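Local coordinates for retinol dehydratase (Spodoptera frugiperda, PDB 1FMJ), which converts retinol to anhydroretinol on a sulfotransferase fold that holds retinol and adenosine 3',5'-diphosphate, at residues L82-E87 and I262-K268; D89-E93 and R277-H281. All coordinates share one frame; numbering follows the deposited sequence.

Interaction 1 of 2, residues L82-E87 and I262-K268; sequences LVWLIE and IADFLGK
Lys268 NZ is held by two acceptors. It reaches across to Glu87 OE1 at 3.0 Å in a salt bridge that uses the syn lone pair of the carboxylate, and it donates to Leu266 O at 2.8 Å, close to end-on (160°) and tilted a little out of the carbonyl plane. A water donates to both Glu87 OE2 and Leu266 O, so OE1 directly and OE2 through the water are tied to the residues that end helix 255-265. The lysine chain, bent at CB-CG (chi2 -69°) and again at its end, curls back to make this possible. Gly267, with positive phi, closes the helix as a Schellman motif, in which Lys268 N returns to Ala263 O. Helices 76-87 and 255-265 pack here beside the central parallel sheet of the sulfotransferase fold, Val83 on Val66 of strand 66-70 and Ile262 on Leu244 and Leu246 of strand 243-247. The two methyls of Leu266 lie against the Glu87 carboxylate, CD1 coming 3.6 Å from its CD. Ile86 sends CG2 to Lys268 CB at 3.8 Å and CD1 to Ile262 CG2 at 3.9 Å, the two isoleucines crossing at about a right angle. Farther along, the CD1 methyls of Leu82 and Ile262 meet at 3.9 Å.

Interaction 2 of 2, residues D89-E93 and R277-H281; sequences DLNFE and RLCEH. With HG (mercury (II) ion), chain D.
Phe92 is held in two different ways at once, by a guanidinium laid on its face and by a histidine ring that receives its edge. The Arg277 group lies almost flat over the phenyl, the planes 20° apart and the centres separated by 4.3 Å, a cation-pi stack in which NE comes 3.7 Å from Phe92 CE1. With CG anti to the backbone N (chi1 -169°) and the chain extended from there to NE, the guanidinium is carried out from the helix, and the CD and CG methylenes pass over Phe92 CZ on the way. At the ring's edge stands His281: the planes are 81° apart with centroids 5.2 Å from each other, and Phe92 CE2 approaches His281 CG at 3.8 Å. The imidazole is fixed from elsewhere as well, because its NE2 is hydrogen-bonded to Glu81 of helix 76-87, whereas ND1 is buried without a polar partner. Leu278 comes in obliquely, CD2 4.3 Å from Phe92 CZ, and its CG lies 4.0 Å from Leu90 CD2. Cutting Phe92 back to an alanine is likely to leave the Arg277 guanidinium without the ring it lies on and the His281 face without its edge-on partner. One residue beyond Leu278, Cys279 SG binds the mercury ion of this heavy-atom derivative at 2.5 Å. Through the T-shaped Phe92-His281 pair and the guanidinium stack, the loop after helix 76-87 packs against the C-terminal end of helix 272-281 in the sulfotransferase fold.

How the interactions relate
The centres of the two interactions lie 12 Å apart, on the same side of the chain's centre and within the sulfotransferase domain. Along the chain their segments alternate: 82-87 runs almost directly into 89-93, and helix 255-265 is followed by helix 272-281. Interaction 1 therefore joins helix 76-87 to the first of these later helices, and interaction 2 joins the loop after helix 76-87 to the second. Leu85 links them, its carbonyl oxygen probably hydrogen-bonded to Leu90 N and its side chain packed on His281 and Phe92. Both contacts lie away from the annotated sites, though the side chains of Leu82 and His281 are each about 8 Å from the bound adenosine 3',5'-diphosphate.

Interaction 1 of 2, residues L82-E87 and I262-K268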
# COMPACT_ATOMS: atom_id res chain seq x y z
N LEU A 82 9.37 -11.05 -3.52
CA LEU A 82 9.30 -12.50 -3.40
C LEU A 82 8.48 -13.08 -4.55
O LEU A 82 8.94 -13.98 -5.26
CB LEU A 82 8.64 -12.90 -2.08
CG LEU A 82 9.40 -12.59 -0.79
CD1 LEU A 82 8.54 -12.95 0.42
CD2 LEU A 82 10.70 -13.38 -0.79
N VAL A 83 7.28 -12.54 -4.73
CA VAL A 83 6.37 -12.98 -5.78
C VAL A 83 6.96 -12.85 -7.18
O VAL A 83 6.73 -13.71 -8.03
CB VAL A 83 5.03 -12.19 -5.72
CG1 VAL A 83 4.19 -12.46 -6.96
CG2 VAL A 83 4.25 -12.56 -4.47
N TRP A 84 7.71 -11.79 -7.44
CA TRP A 84 8.26 -11.61 -8.77
C TRP A 84 9.37 -12.61 -9.04
O TRP A 84 9.41 -13.22 -10.10
CB TRP A 84 8.81 -10.20 -8.96
CG TRP A 84 8.91 -9.79 -10.41
CD1 TRP A 84 7.93 -9.22 -11.17
CD2 TRP A 84 10.04 -9.96 -11.28
NE1 TRP A 84 8.38 -9.02 -12.46
CE2 TRP A 84 9.67 -9.46 -12.55
CE3 TRP A 84 11.33 -10.48 -11.11
CZ2 TRP A 84 10.54 -9.46 -13.64
CZ3 TRP A 84 12.20 -10.48 -12.20
CH2 TRP A 84 11.80 -9.97 -13.45
N LEU A 85 10.26 -12.78 -8.08
CA LEU A 85 11.37 -13.71 -8.25
C LEU A 85 10.88 -15.14 -8.41
O LEU A 85 11.39 -15.89 -9.25
CB LEU A 85 12.33 -13.61 -7.07
CG LEU A 85 13.21 -12.35 -7.10
CD1 LEU A 85 13.95 -12.15 -5.78
CD2 LEU A 85 14.19 -12.48 -8.27
N ILE A 86 9.88 -15.51 -7.61
CA ILE A 86 9.32 -16.86 -7.65
C ILE A 86 8.61 -17.15 -8.97
O ILE A 86 8.70 -18.26 -9.49
CB ILE A 86 8.35 -17.08 -6.48
CG1 ILE A 86 9.12 -16.96 -5.16
CG2 ILE A 86 7.68 -18.45 -6.60
CD1 ILE A 86 8.29 -17.17 -3.91
N GLU A 87 7.91 -16.16 -9.51
CA GLU A 87 7.21 -16.33 -10.78
C GLU A 87 8.21 -16.26 -11.93
O GLU A 87 7.91 -16.71 -13.03
CB GLU A 87 6.15 -15.24 -10.97
CG GLU A 87 5.01 -15.25 -9.96
CD GLU A 87 4.09 -16.44 -10.12
OE1 GLU A 87 4.60 -17.56 -10.33
OE2 GLU A 87 2.86 -16.27 -10.01
N ILE A 262 4.22 -19.06 -0.08
CA ILE A 262 4.00 -18.30 -1.31
C ILE A 262 4.33 -19.13 -2.55
O ILE A 262 3.68 -18.99 -3.59
CB ILE A 262 4.82 -17.00 -1.31
CG1 ILE A 262 4.33 -16.08 -0.18
CG2 ILE A 262 4.68 -16.29 -2.66
CD1 ILE A 262 5.22 -14.89 0.07
N ALA A 263 5.34 -19.99 -2.46
CA ALA A 263 5.72 -20.83 -3.59
C ALA A 263 4.61 -21.82 -3.91
O ALA A 263 4.19 -21.94 -5.06
CB ALA A 263 7.03 -21.57 -3.29
N ASP A 264 4.12 -22.52 -2.89
CA ASP A 264 3.05 -23.49 -3.09
C ASP A 264 1.83 -22.81 -3.70
O ASP A 264 1.25 -23.30 -4.66
CB ASP A 264 2.64 -24.14 -1.77
CG ASP A 264 3.79 -24.87 -1.10
OD1 ASP A 264 4.57 -25.52 -1.82
OD2 ASP A 264 3.89 -24.80 0.14
N PHE A 265 1.45 -21.68 -3.11
CA PHE A 265 0.30 -20.91 -3.59
C PHE A 265 0.46 -20.57 -5.07
O PHE A 265 -0.52 -20.58 -5.82
CB PHE A 265 0.16 -19.63 -2.75
CG PHE A 265 -0.95 -18.72 -3.20
CD1 PHE A 265 -2.28 -19.10 -3.08
CD2 PHE A 265 -0.66 -17.47 -3.75
CE1 PHE A 265 -3.31 -18.26 -3.49
CE2 PHE A 265 -1.69 -16.63 -4.16
CZ PHE A 265 -3.01 -17.02 -4.03
N LEU A 266 1.69 -20.27 -5.49
CA LEU A 266 1.94 -19.92 -6.89
C LEU A 266 2.22 -21.13 -7.77
O LEU A 266 2.53 -20.98 -8.96
CB LEU A 266 3.12 -18.94 -6.98
CG LEU A 266 2.84 -17.55 -6.39
CD1 LEU A 266 4.08 -16.69 -6.51
CD2 LEU A 266 1.67 -16.92 -7.12
N GLY A 267 2.10 -22.32 -7.19
CA GLY A 267 2.35 -23.53 -7.95
C GLY A 267 3.80 -23.65 -8.39
O GLY A 267 4.08 -24.19 -9.46
N LYS A 268 4.71 -23.15 -7.56
CA LYS A 268 6.14 -23.20 -7.88
C LYS A 268 6.92 -23.94 -6.78
O LYS A 268 6.71 -23.69 -5.60
CB LYS A 268 6.68 -21.78 -8.02
CG LYS A 268 5.94 -20.91 -9.03
CD LYS A 268 6.18 -21.37 -10.46
CE LYS A 268 5.51 -20.45 -11.47
NZ LYS A 268 4.04 -20.33 -11.21
O HOH W 1 1.47 -18.81 -10.70

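Interaction 2 of 2, residues D89-E93 and R277-H281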
# COMPACT_ATOMS: atom_id res chain seq x y z
N ASP A 89 11.55 -17.63 -12.08
CA ASP A 89 12.69 -18.53 -11.94
C ASP A 89 13.86 -17.96 -11.16
O ASP A 89 15.02 -18.18 -11.52
CB ASP A 89 13.19 -18.95 -13.32
CG ASP A 89 12.09 -19.55 -14.17
OD1 ASP A 89 11.49 -20.55 -13.74
OD2 ASP A 89 11.83 -19.03 -15.28
N LEU A 90 13.57 -17.25 -10.08
CA LEU A 90 14.61 -16.65 -9.26
C LEU A 90 15.71 -15.99 -10.09
O LEU A 90 16.90 -16.19 -9.84
CB LEU A 90 15.23 -17.70 -8.33
CG LEU A 90 14.31 -18.22 -7.23
CD1 LEU A 90 13.46 -19.35 -7.78
CD2 LEU A 90 15.14 -18.71 -6.05
N ASN A 91 15.30 -15.21 -11.08
CA ASN A 91 16.23 -14.50 -11.94
C ASN A 91 16.52 -13.17 -11.24
O ASN A 91 15.90 -12.15 -11.54
CB ASN A 91 15.61 -14.24 -13.31
CG ASN A 91 16.60 -13.63 -14.29
OD1 ASN A 91 17.40 -12.77 -13.94
ND2 ASN A 91 16.53 -14.06 -15.54
N PHE A 92 17.45 -13.19 -10.28
CA PHE A 92 17.78 -11.99 -9.54
C PHE A 92 18.33 -10.90 -10.46
O PHE A 92 18.05 -9.72 -10.27
CB PHE A 92 18.80 -12.29 -8.44
CG PHE A 92 18.32 -13.27 -7.42
CD1 PHE A 92 18.18 -14.62 -7.73
CD2 PHE A 92 17.97 -12.84 -6.14
CE1 PHE A 92 17.72 -15.53 -6.79
CE2 PHE A 92 17.50 -13.74 -5.19
CZ PHE A 92 17.38 -15.09 -5.51
N GLU A 93 19.11 -11.31 -11.45
CA GLU A 93 19.70 -10.37 -12.39
C GLU A 93 18.61 -9.50 -13.01
O GLU A 93 18.74 -8.28 -13.08
CB GLU A 93 20.46 -11.12 -13.48
CG GLU A 93 21.42 -10.25 -14.25
CD GLU A 93 22.35 -9.47 -13.33
OE1 GLU A 93 22.96 -10.10 -12.44
OE2 GLU A 93 22.48 -8.24 -13.51
N ARG A 277 18.19 -18.59 -0.30
CA ARG A 277 18.73 -17.53 -1.12
C ARG A 277 17.74 -16.37 -1.24
O ARG A 277 18.12 -15.21 -1.35
CB ARG A 277 19.09 -18.05 -2.51
CG ARG A 277 19.90 -17.07 -3.32
CD ARG A 277 20.16 -17.60 -4.72
NE ARG A 277 20.96 -16.67 -5.51
CZ ARG A 277 21.25 -16.84 -6.79
NH1 ARG A 277 20.82 -17.92 -7.43
NH2 ARG A 277 21.99 -15.94 -7.43
N LEU A 278 16.45 -16.70 -1.23
CA LEU A 278 15.41 -15.68 -1.30
C LEU A 278 15.37 -14.97 0.04
O LEU A 278 15.23 -13.75 0.10
CB LEU A 278 14.04 -16.31 -1.55
CG LEU A 278 13.67 -16.69 -2.98
CD1 LEU A 278 12.41 -17.55 -2.96
CD2 LEU A 278 13.48 -15.42 -3.80
N CYS A 279 15.49 -15.75 1.11
CA CYS A 279 15.46 -15.18 2.44
C CYS A 279 16.61 -14.19 2.63
O CYS A 279 16.40 -13.08 3.11
CB CYS A 279 15.55 -16.28 3.50
SG CYS A 279 15.04 -15.73 5.15
N GLU A 280 17.82 -14.58 2.24
CA GLU A 280 18.95 -13.68 2.41
C GLU A 280 18.78 -12.44 1.52
O GLU A 280 19.23 -11.35 1.88
CB GLU A 280 20.27 -14.40 2.11
CG GLU A 280 20.34 -15.15 0.79
CD GLU A 280 21.52 -16.11 0.73
OE1 GLU A 280 22.67 -15.66 0.92
OE2 GLU A 280 21.30 -17.32 0.51
N HIS A 281 18.12 -12.61 0.39
CA HIS A 281 17.88 -11.50 -0.53
C HIS A 281 16.97 -10.46 0.11
O HIS A 281 17.03 -9.28 -0.24
CB HIS A 281 17.25 -11.99 -1.83
CG HIS A 281 16.92 -10.90 -2.80
ND1 HIS A 281 17.89 -10.18 -3.47
CD2 HIS A 281 15.73 -10.40 -3.20
CE1 HIS A 281 17.31 -9.28 -4.24
NE2 HIS A 281 16.00 -9.39 -4.10
HG HG D . 17.53 -15.71 5.54